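Local coordinates for protein 6-phosphogluconate dehydrogenase (Decarboxylating) (Geobacter metallireducens, PDB 4E21) that probably catalyses the NADP-dependent oxidative decarboxylation of 6-phosphogluconate in the pentose phosphate pathway, at residues N116-D121 with G306-A311; Y224-N229 with L327-S332; E267-G272 with W278-S283. All blocks are in the same frame, centred on the assembly; numbering follows the deposited sequence.

Contact 1 (N116-D121 with G306-A311); sequences NSHYQD and GRWTVA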
loop_
_atom_site.group_PDB
_atom_site.type_symbol
_atom_site.label_atom_id
_atom_site.label_comp_id
_atom_site.label_asym_id
_atom_site.label_seq_id
_atom_site.Cartn_x
_atom_site.Cartn_y
_atom_site.Cartn_z
ATOM N N ASN B 116 -20.263 5.517 19.291
ATOM C CA ASN B 116 -19.550 4.779 18.259
ATOM C C ASN B 116 -19.943 3.310 18.197
ATOM O O ASN B 116 -19.142 2.431 18.483
ATOM C CB ASN B 116 -18.054 4.911 18.507
ATOM C CG ASN B 116 -17.598 6.350 18.468
ATOM O OD1 ASN B 116 -17.759 7.028 17.451
ATOM N ND2 ASN B 116 -17.034 6.835 19.577
ATOM N N SER B 117 -21.192 3.049 17.841
ATOM C CA SER B 117 -21.663 1.690 17.668
ATOM C C SER B 117 -21.419 1.279 16.226
ATOM O O SER B 117 -21.395 2.130 15.338
ATOM C CB SER B 117 -23.160 1.609 17.994
ATOM O OG SER B 117 -23.364 1.559 19.397
ATOM N N HIS B 118 -21.231 -0.017 15.998
ATOM C CA HIS B 118 -21.139 -0.531 14.647
ATOM C C HIS B 118 -22.543 -0.663 14.038
ATOM O O HIS B 118 -23.459 -1.182 14.673
ATOM C CB HIS B 118 -20.410 -1.871 14.621
ATOM C CG HIS B 118 -20.180 -2.390 13.236
ATOM N ND1 HIS B 118 -21.062 -3.238 12.601
ATOM C CD2 HIS B 118 -19.194 -2.132 12.341
ATOM C CE1 HIS B 118 -20.610 -3.512 11.390
ATOM N NE2 HIS B 118 -19.483 -2.847 11.203
ATOM N N TYR B 119 -22.716 -0.200 12.809
ATOM C CA TYR B 119 -24.050 -0.140 12.217
ATOM C C TYR B 119 -24.807 -1.468 12.195
ATOM O O TYR B 119 -26.026 -1.471 12.279
ATOM C CB TYR B 119 -24.008 0.468 10.812
ATOM C CG TYR B 119 -23.593 -0.513 9.746
ATOM C CD1 TYR B 119 -24.543 -1.146 8.952
ATOM C CD2 TYR B 119 -22.244 -0.813 9.530
ATOM C CE1 TYR B 119 -24.166 -2.047 7.965
ATOM C CE2 TYR B 119 -21.853 -1.720 8.554
ATOM C CZ TYR B 119 -22.818 -2.330 7.767
ATOM O OH TYR B 119 -22.443 -3.238 6.788
ATOM N N GLN B 120 -24.116 -2.593 12.077
ATOM C CA GLN B 120 -24.830 -3.875 12.107
ATOM C C GLN B 120 -25.575 -4.093 13.440
ATOM O O GLN B 120 -26.642 -4.732 13.471
ATOM C CB GLN B 120 -23.922 -5.053 11.754
ATOM C CG GLN B 120 -23.682 -5.164 10.243
ATOM C CD GLN B 120 -22.417 -5.949 9.846
ATOM O OE1 GLN B 120 -21.953 -6.833 10.573
ATOM N NE2 GLN B 120 -21.872 -5.631 8.671
ATOM N N ASP B 121 -25.029 -3.538 14.523
ATOM C CA ASP B 121 -25.707 -3.560 15.807
ATOM C C ASP B 121 -26.928 -2.624 15.840
ATOM O O ASP B 121 -27.904 -2.924 16.517
ATOM C CB ASP B 121 -24.756 -3.192 16.953
ATOM C CG ASP B 121 -23.672 -4.229 17.184
ATOM O OD1 ASP B 121 -23.964 -5.443 17.150
ATOM O OD2 ASP B 121 -22.518 -3.819 17.433
ATOM N N GLY B 306 -12.055 2.921 11.846
ATOM C CA GLY B 306 -11.086 2.675 10.792
ATOM C C GLY B 306 -11.065 1.210 10.392
ATOM O O GLY B 306 -11.069 0.891 9.197
ATOM N N ARG B 307 -11.034 0.307 11.369
ATOM C CA ARG B 307 -11.091 -1.110 11.031
ATOM C C ARG B 307 -12.399 -1.478 10.338
ATOM O O ARG B 307 -12.389 -2.219 9.352
ATOM C CB ARG B 307 -10.886 -1.996 12.256
ATOM C CG ARG B 307 -9.683 -1.626 13.042
ATOM C CD ARG B 307 -9.387 -2.625 14.122
ATOM N NE ARG B 307 -8.413 -2.099 15.077
ATOM C CZ ARG B 307 -7.646 -2.867 15.845
ATOM N NH1 ARG B 307 -7.738 -4.189 15.751
ATOM N NH2 ARG B 307 -6.800 -2.316 16.709
ATOM N N TRP B 308 -13.520 -0.993 10.866
ATOM C CA TRP B 308 -14.825 -1.338 10.313
ATOM C C TRP B 308 -14.923 -0.875 8.870
ATOM O O TRP B 308 -15.553 -1.518 8.052
ATOM C CB TRP B 308 -15.970 -0.734 11.139
ATOM C CG TRP B 308 -15.868 -1.046 12.603
ATOM C CD1 TRP B 308 -15.154 -2.063 13.176
ATOM C CD2 TRP B 308 -16.524 -0.360 13.681
ATOM N NE1 TRP B 308 -15.300 -2.036 14.540
ATOM C CE2 TRP B 308 -16.138 -1.002 14.879
ATOM C CE3 TRP B 308 -17.393 0.736 13.748
ATOM C CZ2 TRP B 308 -16.599 -0.584 16.140
ATOM C CZ3 TRP B 308 -17.852 1.158 15.005
ATOM C CH2 TRP B 308 -17.452 0.499 16.180
ATOM N N THR B 309 -14.303 0.252 8.569
ATOM C CA THR B 309 -14.328 0.807 7.216
ATOM C C THR B 309 -13.645 -0.128 6.232
ATOM O O THR B 309 -14.171 -0.392 5.148
ATOM C CB THR B 309 -13.619 2.193 7.128
ATOM O OG1 THR B 309 -14.295 3.145 7.956
ATOM C CG2 THR B 309 -13.623 2.695 5.704
ATOM N N VAL B 310 -12.469 -0.619 6.607
ATOM C CA VAL B 310 -11.741 -1.569 5.766
ATOM C C VAL B 310 -12.514 -2.900 5.605
ATOM O O VAL B 310 -12.545 -3.481 4.513
ATOM C CB VAL B 310 -10.344 -1.826 6.322
ATOM C CG1 VAL B 310 -9.660 -2.976 5.557
ATOM C CG2 VAL B 310 -9.513 -0.508 6.288
ATOM N N ALA B 311 -13.143 -3.363 6.686
ATOM C CA ALA B 311 -14.020 -4.537 6.613
ATOM C C ALA B 311 -15.150 -4.340 5.590
ATOM O O ALA B 311 -15.434 -5.249 4.812
ATOM C CB ALA B 311 -14.597 -4.893 7.986
HETATM O O HOH W 1 -17.883 -2.803 8.813
#

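Contact 2 (Y224-N229 with L327-S332); sequences YAEGLN and LYERFS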
loop_
_atom_site.group_PDB
_atom_site.type_symbol
_atom_site.label_atom_id
_atom_site.label_comp_id
_atom_site.label_asym_id
_atom_site.label_seq_id
_atom_site.Cartn_x
_atom_site.Cartn_y
_atom_site.Cartn_z
ATOM N N TYR B 224 -0.899 13.669 5.252
ATOM C CA TYR B 224 -0.159 14.796 5.800
ATOM C C TYR B 224 1.088 14.328 6.540
ATOM O O TYR B 224 2.189 14.871 6.366
ATOM C CB TYR B 224 -1.041 15.618 6.751
ATOM C CG TYR B 224 -2.088 16.481 6.070
ATOM C CD1 TYR B 224 -1.717 17.519 5.237
ATOM C CD2 TYR B 224 -3.439 16.268 6.286
ATOM C CE1 TYR B 224 -2.660 18.318 4.617
ATOM C CE2 TYR B 224 -4.396 17.064 5.682
ATOM C CZ TYR B 224 -4.003 18.091 4.842
ATOM O OH TYR B 224 -4.947 18.904 4.235
ATOM N N ALA B 225 0.903 13.314 7.375
ATOM C CA ALA B 225 1.957 12.814 8.235
ATOM C C ALA B 225 3.126 12.290 7.402
ATOM O O ALA B 225 4.274 12.619 7.682
ATOM C CB ALA B 225 1.401 11.717 9.189
ATOM N N GLU B 226 2.836 11.481 6.385
ATOM C CA GLU B 226 3.868 10.895 5.527
ATOM C C GLU B 226 4.624 11.997 4.782
ATOM O O GLU B 226 5.853 11.948 4.673
ATOM C CB GLU B 226 3.275 9.912 4.506
ATOM C CG GLU B 226 3.039 8.483 5.028
ATOM C CD GLU B 226 2.459 7.532 3.948
ATOM O OE1 GLU B 226 2.434 7.908 2.739
ATOM O OE2 GLU B 226 2.031 6.414 4.314
ATOM N N GLY B 227 3.887 12.988 4.287
ATOM C CA GLY B 227 4.490 14.070 3.531
ATOM C C GLY B 227 5.364 14.939 4.415
ATOM O O GLY B 227 6.491 15.277 4.044
ATOM N N LEU B 228 4.838 15.308 5.579
ATOM C CA LEU B 228 5.626 16.036 6.569
ATOM C C LEU B 228 6.857 15.226 6.989
ATOM O O LEU B 228 7.904 15.795 7.245
ATOM C CB LEU B 228 4.772 16.456 7.784
ATOM C CG LEU B 228 3.791 17.598 7.461
ATOM C CD1 LEU B 228 2.724 17.866 8.550
ATOM C CD2 LEU B 228 4.564 18.871 7.102
ATOM N N ASN B 229 6.745 13.903 7.018
ATOM C CA ASN B 229 7.883 13.058 7.371
ATOM C C ASN B 229 8.987 13.119 6.301
ATOM O O ASN B 229 10.182 13.101 6.613
ATOM C CB ASN B 229 7.418 11.608 7.594
ATOM C CG ASN B 229 8.408 10.799 8.410
ATOM O OD1 ASN B 229 9.350 11.349 8.969
ATOM N ND2 ASN B 229 8.193 9.489 8.494
ATOM N N LEU B 327 -4.437 2.768 8.343
ATOM C CA LEU B 327 -4.741 1.940 9.503
ATOM C C LEU B 327 -3.527 1.099 9.924
ATOM O O LEU B 327 -3.193 1.040 11.122
ATOM C CB LEU B 327 -5.951 1.033 9.230
ATOM C CG LEU B 327 -6.381 0.103 10.370
ATOM C CD1 LEU B 327 -6.910 0.892 11.562
ATOM C CD2 LEU B 327 -7.450 -0.875 9.866
ATOM N N TYR B 328 -2.879 0.450 8.952
ATOM C CA TYR B 328 -1.773 -0.459 9.258
ATOM C C TYR B 328 -0.597 0.298 9.856
ATOM O O TYR B 328 0.165 -0.255 10.667
ATOM C CB TYR B 328 -1.322 -1.270 8.033
ATOM C CG TYR B 328 -2.429 -2.125 7.442
ATOM C CD1 TYR B 328 -2.503 -2.370 6.066
ATOM C CD2 TYR B 328 -3.405 -2.673 8.261
ATOM C CE1 TYR B 328 -3.533 -3.155 5.524
ATOM C CE2 TYR B 328 -4.441 -3.441 7.740
ATOM C CZ TYR B 328 -4.498 -3.684 6.372
ATOM O OH TYR B 328 -5.528 -4.431 5.874
ATOM N N GLU B 329 -0.444 1.559 9.454
ATOM C CA GLU B 329 0.631 2.354 10.007
ATOM C C GLU B 329 0.402 2.566 11.486
ATOM O O GLU B 329 1.351 2.589 12.266
ATOM C CB GLU B 329 0.803 3.686 9.252
ATOM C CG GLU B 329 1.424 3.503 7.841
ATOM C CD GLU B 329 1.430 4.799 7.056
ATOM O OE1 GLU B 329 0.452 5.549 7.169
ATOM O OE2 GLU B 329 2.408 5.090 6.343
ATOM N N ARG B 330 -0.854 2.727 11.875
ATOM C CA ARG B 330 -1.172 2.811 13.293
ATOM C C ARG B 330 -0.808 1.501 14.000
ATOM O O ARG B 330 -0.225 1.539 15.090
ATOM C CB ARG B 330 -2.643 3.194 13.526
ATOM C CG ARG B 330 -3.007 4.556 12.952
ATOM C CD ARG B 330 -4.341 5.042 13.459
ATOM N NE ARG B 330 -4.656 6.369 12.937
ATOM C CZ ARG B 330 -5.566 7.185 13.456
ATOM N NH1 ARG B 330 -6.251 6.835 14.542
ATOM N NH2 ARG B 330 -5.772 8.360 12.895
ATOM N N PHE B 331 -1.119 0.357 13.381
ATOM C CA PHE B 331 -0.740 -0.943 13.965
ATOM C C PHE B 331 0.765 -1.058 14.198
ATOM O O PHE B 331 1.194 -1.461 15.283
ATOM C CB PHE B 331 -1.189 -2.141 13.114
ATOM C CG PHE B 331 -2.667 -2.299 13.011
ATOM C CD1 PHE B 331 -3.210 -3.180 12.104
ATOM C CD2 PHE B 331 -3.524 -1.544 13.806
ATOM C CE1 PHE B 331 -4.603 -3.334 12.015
ATOM C CE2 PHE B 331 -4.909 -1.679 13.708
ATOM C CZ PHE B 331 -5.443 -2.574 12.826
ATOM N N SER B 332 1.568 -0.723 13.182
ATOM C CA SER B 332 3.020 -0.887 13.302
ATOM C C SER B 332 3.602 0.145 14.256
ATOM O O SER B 332 4.642 -0.090 14.868
ATOM C CB SER B 332 3.726 -0.822 11.931
ATOM O OG SER B 332 3.345 0.354 11.261
#

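Contact 3 (E267-G272 with W278-S283); sequences EVWRRG and WLLDLS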
loop_
_atom_site.group_PDB
_atom_site.type_symbol
_atom_site.label_atom_id
_atom_site.label_comp_id
_atom_site.label_asym_id
_atom_site.label_seq_id
_atom_site.Cartn_x
_atom_site.Cartn_y
_atom_site.Cartn_z
ATOM N N GLU B 267 1.840 26.248 8.077
ATOM C CA GLU B 267 1.149 27.543 8.144
ATOM C C GLU B 267 0.925 28.113 6.739
ATOM O O GLU B 267 -0.194 28.482 6.402
ATOM C CB GLU B 267 1.896 28.559 9.000
ATOM C CG GLU B 267 1.157 29.895 9.075
ATOM C CD GLU B 267 -0.201 29.770 9.777
ATOM O OE1 GLU B 267 -0.317 28.958 10.713
ATOM O OE2 GLU B 267 -1.148 30.483 9.400
ATOM N N VAL B 268 1.982 28.163 5.913
ATOM C CA VAL B 268 1.862 28.735 4.564
ATOM C C VAL B 268 0.877 27.994 3.657
ATOM O O VAL B 268 0.223 28.611 2.802
ATOM C CB VAL B 268 3.243 28.893 3.839
ATOM C CG1 VAL B 268 3.627 27.619 3.092
ATOM C CG2 VAL B 268 3.174 30.032 2.862
ATOM N N TRP B 269 0.768 26.678 3.838
ATOM C CA TRP B 269 -0.227 25.900 3.093
ATOM C C TRP B 269 -1.701 26.230 3.421
ATOM O O TRP B 269 -2.580 25.900 2.633
ATOM C CB TRP B 269 -0.005 24.400 3.247
ATOM C CG TRP B 269 1.204 23.856 2.528
ATOM C CD1 TRP B 269 1.874 24.421 1.459
ATOM C CD2 TRP B 269 1.861 22.613 2.794
ATOM N NE1 TRP B 269 2.905 23.601 1.062
ATOM C CE2 TRP B 269 2.918 22.485 1.866
ATOM C CE3 TRP B 269 1.663 21.596 3.735
ATOM C CZ2 TRP B 269 3.776 21.375 1.858
ATOM C CZ3 TRP B 269 2.515 20.499 3.721
ATOM C CH2 TRP B 269 3.557 20.397 2.785
ATOM N N ARG B 270 -1.967 26.884 4.553
ATOM C CA ARG B 270 -3.349 27.216 4.933
ATOM C C ARG B 270 -3.972 28.275 4.028
ATOM O O ARG B 270 -5.197 28.400 3.981
ATOM C CB ARG B 270 -3.438 27.681 6.384
ATOM C CG ARG B 270 -2.767 26.773 7.365
ATOM C CD ARG B 270 -2.960 27.252 8.782
ATOM N NE ARG B 270 -4.379 27.485 9.076
ATOM C CZ ARG B 270 -4.873 28.657 9.473
ATOM N NH1 ARG B 270 -4.058 29.696 9.641
ATOM N NH2 ARG B 270 -6.175 28.795 9.701
ATOM N N ARG B 271 -3.139 29.023 3.298
ATOM C CA ARG B 271 -3.640 30.065 2.401
ATOM C C ARG B 271 -3.172 29.899 0.948
ATOM O O ARG B 271 -1.979 29.980 0.624
ATOM C CB ARG B 271 -3.283 31.443 2.947
ATOM C CG ARG B 271 -3.807 31.702 4.340
ATOM C CD ARG B 271 -3.304 33.027 4.876
ATOM N NE ARG B 271 -3.808 33.340 6.210
ATOM C CZ ARG B 271 -3.254 32.901 7.331
ATOM N NH1 ARG B 271 -2.200 32.105 7.278
ATOM N NH2 ARG B 271 -3.760 33.242 8.507
ATOM N N GLY B 272 -4.130 29.651 0.068
ATOM C CA GLY B 272 -3.837 29.522 -1.338
ATOM C C GLY B 272 -3.411 28.163 -1.876
ATOM O O GLY B 272 -3.226 28.037 -3.094
ATOM N N TRP B 278 -9.129 21.320 7.726
ATOM C CA TRP B 278 -9.190 21.420 9.167
ATOM C C TRP B 278 -8.020 20.664 9.762
ATOM O O TRP B 278 -7.328 21.169 10.654
ATOM C CB TRP B 278 -10.538 20.890 9.665
ATOM C CG TRP B 278 -10.641 20.714 11.136
ATOM C CD1 TRP B 278 -10.757 19.523 11.819
ATOM C CD2 TRP B 278 -10.676 21.748 12.128
ATOM N NE1 TRP B 278 -10.846 19.762 13.173
ATOM C CE2 TRP B 278 -10.802 21.119 13.387
ATOM C CE3 TRP B 278 -10.604 23.142 12.077
ATOM C CZ2 TRP B 278 -10.852 21.836 14.574
ATOM C CZ3 TRP B 278 -10.664 23.855 13.260
ATOM C CH2 TRP B 278 -10.778 23.203 14.490
ATOM N N LEU B 279 -7.764 19.470 9.241
ATOM C CA LEU B 279 -6.611 18.691 9.685
ATOM C C LEU B 279 -5.262 19.427 9.537
ATOM O O LEU B 279 -4.383 19.288 10.399
ATOM C CB LEU B 279 -6.591 17.320 9.001
ATOM C CG LEU B 279 -7.687 16.393 9.567
ATOM C CD1 LEU B 279 -7.962 15.208 8.639
ATOM C CD2 LEU B 279 -7.331 15.934 10.981
ATOM N N LEU B 280 -5.112 20.225 8.480
ATOM C CA LEU B 280 -3.893 21.029 8.299
ATOM C C LEU B 280 -3.816 22.087 9.382
ATOM O O LEU B 280 -2.765 22.271 10.006
ATOM C CB LEU B 280 -3.824 21.684 6.909
ATOM C CG LEU B 280 -2.619 22.594 6.623
ATOM C CD1 LEU B 280 -1.320 21.801 6.553
ATOM C CD2 LEU B 280 -2.819 23.353 5.333
ATOM N N ASP B 281 -4.938 22.774 9.596
ATOM C CA ASP B 281 -5.045 23.795 10.649
ATOM C C ASP B 281 -4.573 23.225 11.970
ATOM O O ASP B 281 -3.903 23.911 12.728
ATOM C CB ASP B 281 -6.490 24.299 10.797
ATOM C CG ASP B 281 -6.938 25.127 9.609
ATOM O OD1 ASP B 281 -6.094 25.398 8.723
ATOM O OD2 ASP B 281 -8.123 25.516 9.548
ATOM N N LEU B 282 -4.927 21.966 12.234
ATOM C CA LEU B 282 -4.541 21.298 13.471
ATOM C C LEU B 282 -3.064 20.936 13.484
ATOM O O LEU B 282 -2.395 21.052 14.512
ATOM C CB LEU B 282 -5.376 20.035 13.680
ATOM C CG LEU B 282 -6.888 20.240 13.888
ATOM C CD1 LEU B 282 -7.647 18.906 14.196
ATOM C CD2 LEU B 282 -7.144 21.270 14.988
ATOM N N SER B 283 -2.570 20.454 12.347
ATOM C CA SER B 283 -1.153 20.126 12.214
ATOM C C SER B 283 -0.312 21.367 12.450
ATOM O O SER B 283 0.707 21.301 13.128
ATOM C CB SER B 283 -0.843 19.574 10.820
ATOM O OG SER B 283 -1.398 18.274 10.687
#

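Contact 1 (N116-D121 with G306-A311)
With CG of His118 swung anti to the backbone N (chi1 -175°) and CG of Trp308 anti to its own carbonyl carbon (chi1 -52°), the imidazole and the indole are drawn past each other in opposite directions and meet as a T-shaped pair. The imidazole presents its edge: His118 CD2 stands 3.5 Å from Trp308 CD2, over one face of the indole, and the planes lie at 87°. Behind it, His118 CB sits over the six-membered ring in a CH-pi contact, 3.9 Å from the centroid of that ring in Trp308. A broad indole suits this place because one face can take both the ring edge and the methylene of the histidine. Its far rim reaches on to the backbone, where Trp308 CH2 comes 3.4 Å from Asn116 O, which lies near the indole plane.

The contact joins two domains. Residues 116-121 follow strand 110-113 after a short loop and lead into helix 119-130 of the Rossmann-type nucleotide-binding domain, with His118 as the N-cap residue, while Trp308 belongs to helix 305-316 of the helical C-terminal domain and also packs on Met211 of helix 205-232.

The polar end of the imidazole is bridged as well. A water lies at the ring edge, 2.9 Å from His118 NE2, and donates to the backbone oxygen Trp308 O at 2.8 Å. A histidine suits the place because its carbon edge can meet the indole while NE2 reaches this water. On one face of the imidazole lies Tyr119 CD2, and the hydroxyl of Tyr119 accepts a bond from Gln120 NE2 and is also bonded to the backbone O of Phe255 of a second subunit.

Contact 2 (Y224-N229 with L327-S332)
Glu226 and Glu329 carry this contact by themselves, each reaching across from its own helix with a chain extended beyond CG. Their CA atoms, the nearest pair between the two segments, are 10.2 Å apart, and the two extended chains bridge that distance. The length of a glutamate on each helix suits the gap, letting the two carboxyl groups meet between the helices. The two side chains cross at about a right angle, and their carboxylate planes are turned 84° from each other. One oxygen of each does the touching: Glu226 OE2 lies 2.5 Å from Glu329 OE2, whereas Glu329 OE1 stays 3.4 Å from Glu226 OE2.

The helices are 205-232, the long helix of the C-terminal domain, and 321-333, and the acid pair lies where a second subunit joins them. There the backbone N-H groups of Leu323 and Val322 of that subunit bind Glu226 OE1 and OE2 respectively, fixing the carboxylate. Replacing Glu226 by an alanine would remove the carboxylate and is likely to leave those two amides without their acceptors and Glu329 without its acidic mate.

Two carboxylate oxygens at such a separation would repel if both groups were charged. The pair is therefore likely to share a proton, one acid being neutral, and its stability would probably depend on pH.

Contact 3 (E267-G272 with W278-S283)
The guanidinium of Arg270 is engaged at its edge, with Asp281 OD1 and the carboxyl carbon of Glu267 both lying in its plane, and the indole of Trp269 likewise meets Leu280 CD1 at an edge. The bond from Arg270 NE to Asp281 OD1 is 2.7 Å long and almost straight (178°). Although it lies in the guanidinium plane, it arrives from above the carboxylate, the two planes standing 74° apart. A bend in the arginine chain at chi3 (52°) turns NE toward the aspartate and leaves Arg270 NH1 to donate to Glu267 OE2, 3.0 Å away.

Glu267, Arg270, Arg271 and Asp281 form a salt-bridge network in a helix-loop-helix unit of the C-terminal domain, where a short loop leads from helix 262-269 to helix 278-289. Arg271 NH1 is the second donor to Glu267 OE2, at 2.9 Å on its anti lone pair, so one oxygen serves two arginines.

Beside the charges, Leu280 fills the angle between the segments. Its branched end suits the spot: Leu280 CD2 rests 3.7 Å from Trp269 CB and 4.0 Å from Arg270 CG, so the apolar contact lies beside the salt bridge. Pro181 O of a second subunit accepts from Arg270 NH1, and Thr183 OG1 of the same subunit bonds to Glu267 OE1.

Overall arrangement
Contacts 1 and 2 have centres about 21 Å apart and meet through the consecutive helices 305-316 and 321-333: Arg307 CA packs 3.8 Å from Leu327 CD2, and Arg307 NH2 lies 3.6 Å from Phe331 CE2. Contacts 2 and 3 are closer, about 18 Å between centres, joined where Tyr224 CE2 touches Leu279 CB at 4.0 Å. Contact 3 stays clear of contact 1, their nearest atoms about 13 Å apart. Helix 205-232 is shared by all three, supplying one side of contact 2 and touching side chains of the other two. Contact 1 alone spans the two domains; an MRD molecule, probably from the crystallisation liquor, lies about 6 Å from the Asn116 side chain. All three reach the second subunit.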